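Local coordinates for protein DMATS type aromatic prenyltransferase (Micromonospora olivasterospora, PDB 6ZRX) that probably transfers a dimethylallyl group to the indole ring of tryptophan, prenylating it inside a barrel of antiparallel strands, at residues L326-S331 / Y344-A349; R256-S261 / I276-R281. One frame throughout, in Å; residues are numbered along the deposited sequence.

Contact 1: L326-S331 / Y344-A349. With TRP (tryptophan), chain F; 6C7 (S-(3-methylbut-2-en-1-yl) trihydrogen thiodiphosphate), chain E.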
ATOM      1  N   LEU A 326       4.366   9.893  10.750  1.00 12.86           N
ATOM      2  CA  LEU A 326       5.575   9.104  10.360  1.00 13.03           C
ATOM      3  C   LEU A 326       5.142   7.648  10.178  1.00 13.02           C
ATOM      4  O   LEU A 326       5.422   7.065   9.121  1.00 13.21           O
ATOM      5  CB  LEU A 326       6.671   9.208  11.423  1.00 12.81           C
ATOM      6  CG  LEU A 326       7.871   8.275  11.236  1.00 12.97           C
ATOM      7  CD1 LEU A 326       8.542   8.502   9.894  1.00 13.11           C
ATOM      8  CD2 LEU A 326       8.860   8.451  12.372  1.00 13.43           C
ATOM      9  N   ILE A 327       4.497   7.081  11.198  1.00 12.62           N
ATOM     10  CA  ILE A 327       3.871   5.738  11.120  1.00 13.57           C
ATOM     11  C   ILE A 327       2.478   5.957  10.535  1.00 12.68           C
ATOM     12  O   ILE A 327       1.567   6.330  11.273  1.00 12.77           O
ATOM     13  CB  ILE A 327       3.855   5.038  12.484  1.00 14.32           C
ATOM     14  CG1 ILE A 327       5.273   4.902  13.051  1.00 15.34           C
ATOM     15  CG2 ILE A 327       3.151   3.688  12.388  1.00 14.34           C
ATOM     16  CD1 ILE A 327       5.314   4.434  14.489  1.00 16.08           C
ATOM     17  N   ALA A 328       2.357   5.838   9.227  1.00 12.42           N
ATOM     18  CA  ALA A 328       1.161   6.265   8.484  1.00 12.27           C
ATOM     19  C   ALA A 328       0.060   5.203   8.606  1.00 12.55           C
ATOM     20  O   ALA A 328      -1.114   5.583   8.742  1.00 13.25           O
ATOM     21  CB  ALA A 328       1.527   6.537   7.051  1.00 11.89           C
ATOM     22  N   HIS A 329       0.436   3.932   8.543  1.00 12.33           N
ATOM     23  CA  HIS A 329      -0.473   2.770   8.610  1.00 12.90           C
ATOM     24  C   HIS A 329       0.227   1.623   9.331  1.00 12.79           C
ATOM     25  O   HIS A 329       1.476   1.592   9.348  1.00 12.62           O
ATOM     26  CB  HIS A 329      -0.876   2.272   7.212  1.00 13.37           C
ATOM     27  CG  HIS A 329      -1.404   3.296   6.265  1.00 13.58           C
ATOM     28  ND1 HIS A 329      -2.752   3.427   6.009  1.00 14.56           N
ATOM     29  CD2 HIS A 329      -0.785   4.174   5.441  1.00 14.32           C
ATOM     30  CE1 HIS A 329      -2.942   4.365   5.101  1.00 14.57           C
ATOM     31  NE2 HIS A 329      -1.765   4.836   4.734  1.00 14.29           N
ATOM     32  N   VAL A 330      -0.551   0.684   9.843  1.00 12.92           N
ATOM     33  CA  VAL A 330      -0.049  -0.649  10.267  1.00 13.31           C
ATOM     34  C   VAL A 330      -1.055  -1.674   9.759  1.00 13.41           C
ATOM     35  O   VAL A 330      -2.273  -1.371   9.756  1.00 13.83           O
ATOM     36  CB  VAL A 330       0.185  -0.722  11.789  1.00 13.75           C
ATOM     37  CG1 VAL A 330      -1.090  -0.546  12.588  1.00 14.55           C
ATOM     38  CG2 VAL A 330       0.925  -1.991  12.183  1.00 13.89           C
ATOM     39  N   SER A 331      -0.575  -2.789   9.263  1.00 14.22           N
ATOM     40  CA  SER A 331      -1.443  -3.828   8.651  1.00 15.12           C
ATOM     41  C   SER A 331      -1.185  -5.190   9.278  1.00 15.94           C
ATOM     42  O   SER A 331      -0.060  -5.458   9.737  1.00 15.06           O
ATOM     43  CB  SER A 331      -1.283  -3.869   7.159  1.00 15.30           C
ATOM     44  OG  SER A 331      -0.047  -4.441   6.799  1.00 15.85           O
ATOM     45  N   TYR A 344       4.107   1.086   7.908  1.00 12.81           N
ATOM     46  CA  TYR A 344       4.259   2.035   6.784  1.00 12.69           C
ATOM     47  C   TYR A 344       4.864   3.319   7.331  1.00 12.25           C
ATOM     48  O   TYR A 344       4.312   3.871   8.286  1.00 12.06           O
ATOM     49  CB  TYR A 344       2.917   2.257   6.093  1.00 13.59           C
ATOM     50  CG  TYR A 344       2.344   0.996   5.495  1.00 14.61           C
ATOM     51  CD1 TYR A 344       1.752   0.029   6.293  1.00 15.55           C
ATOM     52  CD2 TYR A 344       2.435   0.746   4.134  1.00 15.42           C
ATOM     53  CE1 TYR A 344       1.237  -1.137   5.752  1.00 16.54           C
ATOM     54  CE2 TYR A 344       1.935  -0.422   3.580  1.00 16.40           C
ATOM     55  CZ  TYR A 344       1.329  -1.363   4.391  1.00 16.70           C
ATOM     56  OH  TYR A 344       0.825  -2.516   3.858  1.00 19.73           O
ATOM     57  N   LEU A 345       5.970   3.751   6.735  1.00 12.08           N
ATOM     58  CA  LEU A 345       6.812   4.858   7.235  1.00 12.05           C
ATOM     59  C   LEU A 345       6.882   5.969   6.193  1.00 11.43           C
ATOM     60  O   LEU A 345       7.289   5.707   5.048  1.00 11.74           O
ATOM     61  CB  LEU A 345       8.204   4.316   7.585  1.00 12.32           C
ATOM     62  CG  LEU A 345       8.217   3.266   8.691  1.00 12.62           C
ATOM     63  CD1 LEU A 345       9.622   2.723   8.905  1.00 13.30           C
ATOM     64  CD2 LEU A 345       7.659   3.826   9.995  1.00 13.05           C
ATOM     65  N   SER A 346       6.511   7.172   6.594  1.00 11.80           N
ATOM     66  CA  SER A 346       6.399   8.364   5.713  1.00 11.63           C
ATOM     67  C   SER A 346       7.772   9.004   5.497  1.00 12.01           C
ATOM     68  O   SER A 346       8.532   9.131   6.463  1.00 12.55           O
ATOM     69  CB  SER A 346       5.447   9.369   6.283  1.00 11.33           C
ATOM     70  OG  SER A 346       4.170   8.800   6.446  1.00 11.57           O
ATOM     71  N   ALA A 347       8.049   9.435   4.276  1.00 12.61           N
ATOM     72  CA  ALA A 347       9.285  10.166   3.907  1.00 13.24           C
ATOM     73  C   ALA A 347       9.324  11.540   4.593  1.00 13.65           C
ATOM     74  O   ALA A 347      10.427  12.009   4.916  1.00 13.79           O
ATOM     75  CB  ALA A 347       9.353  10.322   2.411  1.00 13.45           C
ATOM     76  N   GLU A 348       8.171  12.186   4.753  1.00 14.38           N
ATOM     77  CA  GLU A 348       8.058  13.568   5.304  1.00 14.79           C
ATOM     78  C   GLU A 348       9.060  14.478   4.566  1.00 15.30           C
ATOM     79  O   GLU A 348       9.835  15.176   5.230  1.00 15.02           O
ATOM     80  CB  GLU A 348       8.302  13.559   6.814  1.00 15.08           C
ATOM     81  CG  GLU A 348       7.302  12.713   7.592  1.00 15.17           C
ATOM     82  CD  GLU A 348       7.456  12.754   9.110  1.00 15.41           C
ATOM     83  OE1 GLU A 348       6.414  12.792   9.797  1.00 15.48           O
ATOM     84  OE2 GLU A 348       8.625  12.744   9.610  1.00 15.84           O
ATOM     85  N   ALA A 349       9.067  14.448   3.236  1.00 15.63           N
ATOM     86  CA  ALA A 349       9.979  15.273   2.415  1.00 16.29           C
ATOM     87  C   ALA A 349       9.559  16.749   2.498  1.00 17.17           C
ATOM     88  O   ALA A 349      10.436  17.609   2.358  1.00 16.82           O
ATOM     89  CB  ALA A 349       9.998  14.793   0.996  1.00 16.08           C
TER
HETATM   90  N   TRP F 402      -1.791   7.832   1.391  1.00 15.62           N
HETATM   91  CA  TRP F 402      -2.979   7.111   0.813  1.00 15.90           C
HETATM   92  C   TRP F 402      -3.959   6.759   1.930  1.00 16.18           C
HETATM   93  O   TRP F 402      -5.095   6.382   1.627  1.00 16.53           O
HETATM   94  CB  TRP F 402      -2.546   5.867   0.029  1.00 15.70           C
HETATM   95  CG  TRP F 402      -1.837   4.833   0.848  1.00 15.78           C
HETATM   96  CD1 TRP F 402      -0.504   4.790   1.141  1.00 15.34           C
HETATM   97  CD2 TRP F 402      -2.422   3.676   1.477  1.00 15.38           C
HETATM   98  NE1 TRP F 402      -0.223   3.699   1.915  1.00 15.29           N
HETATM   99  CE2 TRP F 402      -1.377   2.994   2.135  1.00 15.44           C
HETATM  100  CE3 TRP F 402      -3.719   3.162   1.565  1.00 15.80           C
HETATM  101  CZ2 TRP F 402      -1.589   1.822   2.855  1.00 15.63           C
HETATM  102  CZ3 TRP F 402      -3.927   1.998   2.271  1.00 15.57           C
HETATM  103  CH2 TRP F 402      -2.875   1.341   2.908  1.00 15.69           C
HETATM  104  OXT TRP F 402      -3.612   6.845   3.131  1.00 15.32           O
HETATM  105  O4  6C7 E 401       0.376  -6.486   1.905  1.00 32.60           O
HETATM  106  P1  6C7 E 401       1.251  -6.231   0.693  1.00 35.48           P
HETATM  107  O6  6C7 E 401       2.563  -6.972   0.750  1.00 35.01           O
HETATM  108  O5  6C7 E 401       0.528  -6.453  -0.624  1.00 35.90           O
HETATM  109  O2  6C7 E 401       1.596  -4.669   0.806  1.00 35.22           O
HETATM  110  P3  6C7 E 401       1.241  -3.353  -0.023  1.00 37.67           P
HETATM  111  O8  6C7 E 401       1.931  -2.219   0.665  1.00 37.10           O
HETATM  112  O7  6C7 E 401       1.629  -3.617  -1.441  1.00 37.88           O
HETATM  113  S9  6C7 E 401      -0.779  -2.984   0.102  1.00 41.17           S
HETATM  114  C10 6C7 E 401      -0.915  -1.383   0.955  1.00 40.02           C
HETATM  115  C11 6C7 E 401      -0.760  -0.241   0.014  1.00 40.06           C
HETATM  116  C12 6C7 E 401      -1.727   0.320  -0.706  1.00 39.87           C
HETATM  117  C13 6C7 E 401      -3.141  -0.190  -0.750  1.00 40.55           C
HETATM  118  C14 6C7 E 401      -1.492   1.527  -1.563  1.00 39.31           C
HETATM  119  O   HOH W   1       1.193  -5.019   4.196  1.00 27.74           O
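Leu326 and Ser346, Ala328 and Tyr344, and His329 and Tyr344 are joined by backbone hydrogen bonds that pair the two antiparallel strands. Ser346 N donates to Leu326 O (2.8 Å), Ala328 N to Tyr344 O, and Tyr344 N returns a bond to His329 O. Leu345 CA adds a C-H...O contact to Leu326 O, 3.2 Å away.

Apolar contact is made on the face bearing Ile327 and Leu345, whose side chains run side by side with CG1 of Ile327 4.0 Å from CD2 of Leu345; helices 287-300 and 306-315 cover this outer face. Leu326 CD1 packs 3.5 Å from Ser346 O, and the carboxylate of Glu348, near Leu326, forms its salt bridge with Arg318.

Aromatic contact occupies the inner face. His329 turns a ring edge toward the face of Tyr344 in a T-shaped pair, planes at 75°. With CG anti to its carbonyl carbon (chi1 -51°), the imidazole lies over the substrate indole, TRP CZ2 sitting 3.4 Å above the centre of one face.

Polar contact gathers at the tyrosine hydroxyl. One water bridges Tyr344 OH (2.6 Å) and Ser331 OG (2.9 Å) and donates to 6C7 O4, coupling both strands to the thiodiphosphate; Tyr344 OH also lies 3.4 Å from 6C7 O8, at best a weak bond. The arrangement is a beta hairpin of the ABBA prenyltransferase barrel, with helices outside and tryptophan and the donor analogue within.

Contact 2: R256-S261 / I276-R281. With 6C7 (S-(3-methylbut-2-en-1-yl) trihydrogen thiodiphosphate), chain E; TRP (tryptophan), chain F.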
ATOM      1  N   ARG A 256      -9.564   8.699   9.205  1.00 22.03           N
ATOM      2  CA  ARG A 256      -9.151   7.992   7.978  1.00 20.71           C
ATOM      3  C   ARG A 256      -9.741   6.588   8.033  1.00 19.77           C
ATOM      4  O   ARG A 256      -9.806   5.967   9.096  1.00 20.05           O
ATOM      5  CB  ARG A 256      -7.628   8.011   7.815  1.00 20.19           C
ATOM      6  CG  ARG A 256      -7.065   9.412   7.676  1.00 20.49           C
ATOM      7  CD  ARG A 256      -5.578   9.451   7.345  1.00 20.15           C
ATOM      8  NE  ARG A 256      -5.081  10.828   7.367  1.00 20.64           N
ATOM      9  CZ  ARG A 256      -5.125  11.696   6.356  1.00 21.87           C
ATOM     10  NH1 ARG A 256      -5.627  11.353   5.180  1.00 22.97           N
ATOM     11  NH2 ARG A 256      -4.644  12.918   6.526  1.00 23.56           N
ATOM     12  N   PRO A 257     -10.206   6.052   6.891  1.00 20.02           N
ATOM     13  CA  PRO A 257     -10.983   4.820   6.880  1.00 19.84           C
ATOM     14  C   PRO A 257     -10.150   3.541   6.959  1.00 19.99           C
ATOM     15  O   PRO A 257      -9.015   3.518   6.473  1.00 20.91           O
ATOM     16  CB  PRO A 257     -11.670   4.886   5.514  1.00 19.99           C
ATOM     17  CG  PRO A 257     -10.639   5.571   4.635  1.00 20.28           C
ATOM     18  CD  PRO A 257     -10.004   6.604   5.543  1.00 19.66           C
ATOM     19  N   LEU A 258     -10.737   2.493   7.523  1.00 19.97           N
ATOM     20  CA  LEU A 258     -10.183   1.128   7.437  1.00 20.06           C
ATOM     21  C   LEU A 258     -10.174   0.697   5.967  1.00 20.45           C
ATOM     22  O   LEU A 258     -11.086   1.121   5.197  1.00 21.48           O
ATOM     23  CB  LEU A 258     -11.001   0.179   8.324  1.00 20.64           C
ATOM     24  CG  LEU A 258     -10.915   0.453   9.832  1.00 21.25           C
ATOM     25  CD1 LEU A 258     -11.874  -0.447  10.609  1.00 21.54           C
ATOM     26  CD2 LEU A 258      -9.495   0.280  10.353  1.00 21.51           C
ATOM     27  N   VAL A 259      -9.148  -0.047   5.574  1.00 19.55           N
ATOM     28  CA  VAL A 259      -9.007  -0.646   4.227  1.00 19.20           C
ATOM     29  C   VAL A 259      -8.798  -2.136   4.433  1.00 19.77           C
ATOM     30  O   VAL A 259      -8.013  -2.508   5.324  1.00 20.05           O
ATOM     31  CB  VAL A 259      -7.866  -0.006   3.406  1.00 19.18           C
ATOM     32  CG1 VAL A 259      -7.618  -0.746   2.104  1.00 19.22           C
ATOM     33  CG2 VAL A 259      -8.119   1.469   3.144  1.00 19.36           C
ATOM     34  N   GLY A 260      -9.537  -2.949   3.691  1.00 19.08           N
ATOM     35  CA  GLY A 260      -9.354  -4.407   3.654  1.00 18.92           C
ATOM     36  C   GLY A 260      -8.932  -4.852   2.277  1.00 19.17           C
ATOM     37  O   GLY A 260      -9.420  -4.274   1.287  1.00 20.55           O
ATOM     38  N   SER A 261      -8.057  -5.836   2.195  1.00 19.06           N
ATOM     39  CA  SER A 261      -7.607  -6.407   0.910  1.00 19.91           C
ATOM     40  C   SER A 261      -7.942  -7.886   0.879  1.00 20.98           C
ATOM     41  O   SER A 261      -7.849  -8.566   1.930  1.00 20.88           O
ATOM     42  CB  SER A 261      -6.157  -6.151   0.640  1.00 19.88           C
ATOM     43  OG  SER A 261      -5.336  -6.950   1.454  1.00 19.69           O
ATOM     44  N   ILE A 276      -5.847  -6.381   6.740  1.00 18.86           N
ATOM     45  CA  ILE A 276      -6.528  -5.167   7.255  1.00 18.80           C
ATOM     46  C   ILE A 276      -5.446  -4.100   7.425  1.00 18.44           C
ATOM     47  O   ILE A 276      -4.374  -4.425   7.954  1.00 18.03           O
ATOM     48  CB  ILE A 276      -7.333  -5.463   8.554  1.00 19.54           C
ATOM     49  CG1 ILE A 276      -7.957  -4.205   9.159  1.00 21.02           C
ATOM     50  CG2 ILE A 276      -6.504  -6.213   9.581  1.00 19.96           C
ATOM     51  CD1 ILE A 276      -9.055  -3.614   8.332  1.00 22.05           C
ATOM     52  N   TYR A 277      -5.713  -2.899   6.938  1.00 18.16           N
ATOM     53  CA  TYR A 277      -4.795  -1.734   6.994  1.00 17.61           C
ATOM     54  C   TYR A 277      -5.458  -0.658   7.835  1.00 17.88           C
ATOM     55  O   TYR A 277      -6.495  -0.116   7.415  1.00 18.40           O
ATOM     56  CB  TYR A 277      -4.459  -1.244   5.580  1.00 17.52           C
ATOM     57  CG  TYR A 277      -4.000  -2.328   4.651  1.00 17.60           C
ATOM     58  CD1 TYR A 277      -4.914  -3.197   4.073  1.00 17.89           C
ATOM     59  CD2 TYR A 277      -2.658  -2.520   4.362  1.00 16.72           C
ATOM     60  CE1 TYR A 277      -4.514  -4.222   3.242  1.00 17.83           C
ATOM     61  CE2 TYR A 277      -2.243  -3.541   3.525  1.00 17.22           C
ATOM     62  CZ  TYR A 277      -3.174  -4.397   2.961  1.00 17.66           C
ATOM     63  OH  TYR A 277      -2.770  -5.400   2.133  1.00 19.50           O
ATOM     64  N   VAL A 278      -4.880  -0.364   9.000  1.00 16.84           N
ATOM     65  CA  VAL A 278      -5.361   0.702   9.913  1.00 17.25           C
ATOM     66  C   VAL A 278      -4.524   1.950   9.655  1.00 17.08           C
ATOM     67  O   VAL A 278      -3.300   1.891   9.791  1.00 16.52           O
ATOM     68  CB  VAL A 278      -5.276   0.260  11.382  1.00 17.29           C
ATOM     69  CG1 VAL A 278      -5.790   1.344  12.314  1.00 17.66           C
ATOM     70  CG2 VAL A 278      -6.002  -1.055  11.602  1.00 17.89           C
ATOM     71  N   PRO A 279      -5.145   3.099   9.280  1.00 16.27           N
ATOM     72  CA  PRO A 279      -4.423   4.365   9.118  1.00 16.15           C
ATOM     73  C   PRO A 279      -4.180   5.004  10.491  1.00 15.07           C
ATOM     74  O   PRO A 279      -4.770   6.034  10.805  1.00 15.66           O
ATOM     75  CB  PRO A 279      -5.369   5.184   8.238  1.00 16.56           C
ATOM     76  CG  PRO A 279      -6.731   4.733   8.712  1.00 16.65           C
ATOM     77  CD  PRO A 279      -6.576   3.252   8.980  1.00 16.63           C
ATOM     78  N   ILE A 280      -3.295   4.377  11.251  1.00 14.93           N
ATOM     79  CA  ILE A 280      -3.055   4.606  12.704  1.00 14.82           C
ATOM     80  C   ILE A 280      -2.773   6.085  12.978  1.00 14.74           C
ATOM     81  O   ILE A 280      -3.157   6.543  14.035  1.00 14.43           O
ATOM     82  CB  ILE A 280      -1.942   3.668  13.226  1.00 14.88           C
ATOM     83  CG1 ILE A 280      -1.789   3.764  14.743  1.00 15.17           C
ATOM     84  CG2 ILE A 280      -0.606   3.912  12.523  1.00 15.29           C
ATOM     85  CD1 ILE A 280      -0.931   2.667  15.336  1.00 15.57           C
ATOM     86  N   ARG A 281      -2.157   6.813  12.032  1.00 14.23           N
ATOM     87  CA  ARG A 281      -1.818   8.255  12.177  1.00 14.64           C
ATOM     88  C   ARG A 281      -3.060   9.095  12.530  1.00 15.55           C
ATOM     89  O   ARG A 281      -2.891  10.177  13.115  1.00 15.68           O
ATOM     90  CB  ARG A 281      -1.173   8.777  10.892  1.00 14.09           C
ATOM     91  CG  ARG A 281      -2.070   8.795   9.659  1.00 14.02           C
ATOM     92  CD  ARG A 281      -1.231   9.222   8.466  1.00 13.94           C
ATOM     93  NE  ARG A 281      -1.924   9.435   7.198  1.00 13.98           N
ATOM     94  CZ  ARG A 281      -2.377   8.477   6.382  1.00 13.99           C
ATOM     95  NH1 ARG A 281      -2.290   7.201   6.711  1.00 14.33           N
ATOM     96  NH2 ARG A 281      -2.930   8.811   5.229  1.00 14.36           N
TER
HETATM   97  O4  6C7 E 401       0.376  -6.486   1.905  1.00 32.60           O
HETATM   98  P1  6C7 E 401       1.251  -6.231   0.693  1.00 35.48           P
HETATM   99  O6  6C7 E 401       2.563  -6.972   0.750  1.00 35.01           O
HETATM  100  O5  6C7 E 401       0.528  -6.453  -0.624  1.00 35.90           O
HETATM  101  O2  6C7 E 401       1.596  -4.669   0.806  1.00 35.22           O
HETATM  102  P3  6C7 E 401       1.241  -3.353  -0.023  1.00 37.67           P
HETATM  103  O8  6C7 E 401       1.931  -2.219   0.665  1.00 37.10           O
HETATM  104  O7  6C7 E 401       1.629  -3.617  -1.441  1.00 37.88           O
HETATM  105  S9  6C7 E 401      -0.779  -2.984   0.102  1.00 41.17           S
HETATM  106  C10 6C7 E 401      -0.915  -1.383   0.955  1.00 40.02           C
HETATM  107  C11 6C7 E 401      -0.760  -0.241   0.014  1.00 40.06           C
HETATM  108  C12 6C7 E 401      -1.727   0.320  -0.706  1.00 39.87           C
HETATM  109  C13 6C7 E 401      -3.141  -0.190  -0.750  1.00 40.55           C
HETATM  110  C14 6C7 E 401      -1.492   1.527  -1.563  1.00 39.31           C
HETATM  111  N   TRP F 402      -1.791   7.832   1.391  1.00 15.62           N
HETATM  112  CA  TRP F 402      -2.979   7.111   0.813  1.00 15.90           C
HETATM  113  C   TRP F 402      -3.959   6.759   1.930  1.00 16.18           C
HETATM  114  O   TRP F 402      -5.095   6.382   1.627  1.00 16.53           O
HETATM  115  CB  TRP F 402      -2.546   5.867   0.029  1.00 15.70           C
HETATM  116  CG  TRP F 402      -1.837   4.833   0.848  1.00 15.78           C
HETATM  117  CD1 TRP F 402      -0.504   4.790   1.141  1.00 15.34           C
HETATM  118  CD2 TRP F 402      -2.422   3.676   1.477  1.00 15.38           C
HETATM  119  NE1 TRP F 402      -0.223   3.699   1.915  1.00 15.29           N
HETATM  120  CE2 TRP F 402      -1.377   2.994   2.135  1.00 15.44           C
HETATM  121  CE3 TRP F 402      -3.719   3.162   1.565  1.00 15.80           C
HETATM  122  CZ2 TRP F 402      -1.589   1.822   2.855  1.00 15.63           C
HETATM  123  CZ3 TRP F 402      -3.927   1.998   2.271  1.00 15.57           C
HETATM  124  CH2 TRP F 402      -2.875   1.341   2.908  1.00 15.69           C
HETATM  125  OXT TRP F 402      -3.612   6.845   3.131  1.00 15.32           O
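Val259 and Tyr277 form the closely fitted centre of this hairpin, paired by two backbone hydrogen bonds, the shorter from Tyr277 N to Val259 O (2.8 Å). The tyrosine ring extends along the strand with its edge toward that same carbonyl oxygen; at its far end OH shares a hydrogen bond with Ser261 OG (3.1 Å) and is also hydrogen-bonded to Lys211 NZ. With CG turned opposite the carbonyl carbon (chi1 -50°), the ring brings CE2 to 3.6 Å from C10 of 6C7. A leucine in place of Tyr277 would probably leave Ser261 and Lys211 without their hydroxyl partner and open a gap beside the prenyl carbon.

Beyond the strand ends Pro279, centre of an inverse gamma turn, still packs closely, CG 3.3 Å from Arg256 O, whereas the Arg256 side chain is exposed. It crosses Arg281 at about a right angle, Arg256 CD lying over one face of the Arg281 guanidinium. Asp56 forms salt bridges with both arginines, which probably offsets their like charge, while Arg281 NH2 points a straight bond (3.0 Å, 167°) at TRP OXT.

Leu258 and Val278 share the outer face with Phe253 of the short strand 252-253, and Val278 also meets helix 236-247; strands 209-220 and 327-334 flank the hairpin on either side.

Overall arrangement
From the N terminus the chain lays down strands 61-68 to 209-220 with their helices, then helices 221-228 and 236-247 and strand 252-253, before contact 2 closes the loop between 256-261 and 276-281. Helices 287-300 and 306-315 come next, before contact 1 closes a second loop between 326-331 and 344-349. The two hairpins thus follow in series, neither enclosing nor crossing the other, their centres about 12 Å apart. They join through neighbouring strands 273-278 and 327-334: Val278 N lies 2.9 Å from Val330 O, and Arg281 NH1 reaches Ala328 O. Strand 340-346 then pairs with 61-68, so that the ring of antiparallel strands closes around tryptophan and the donor analogue.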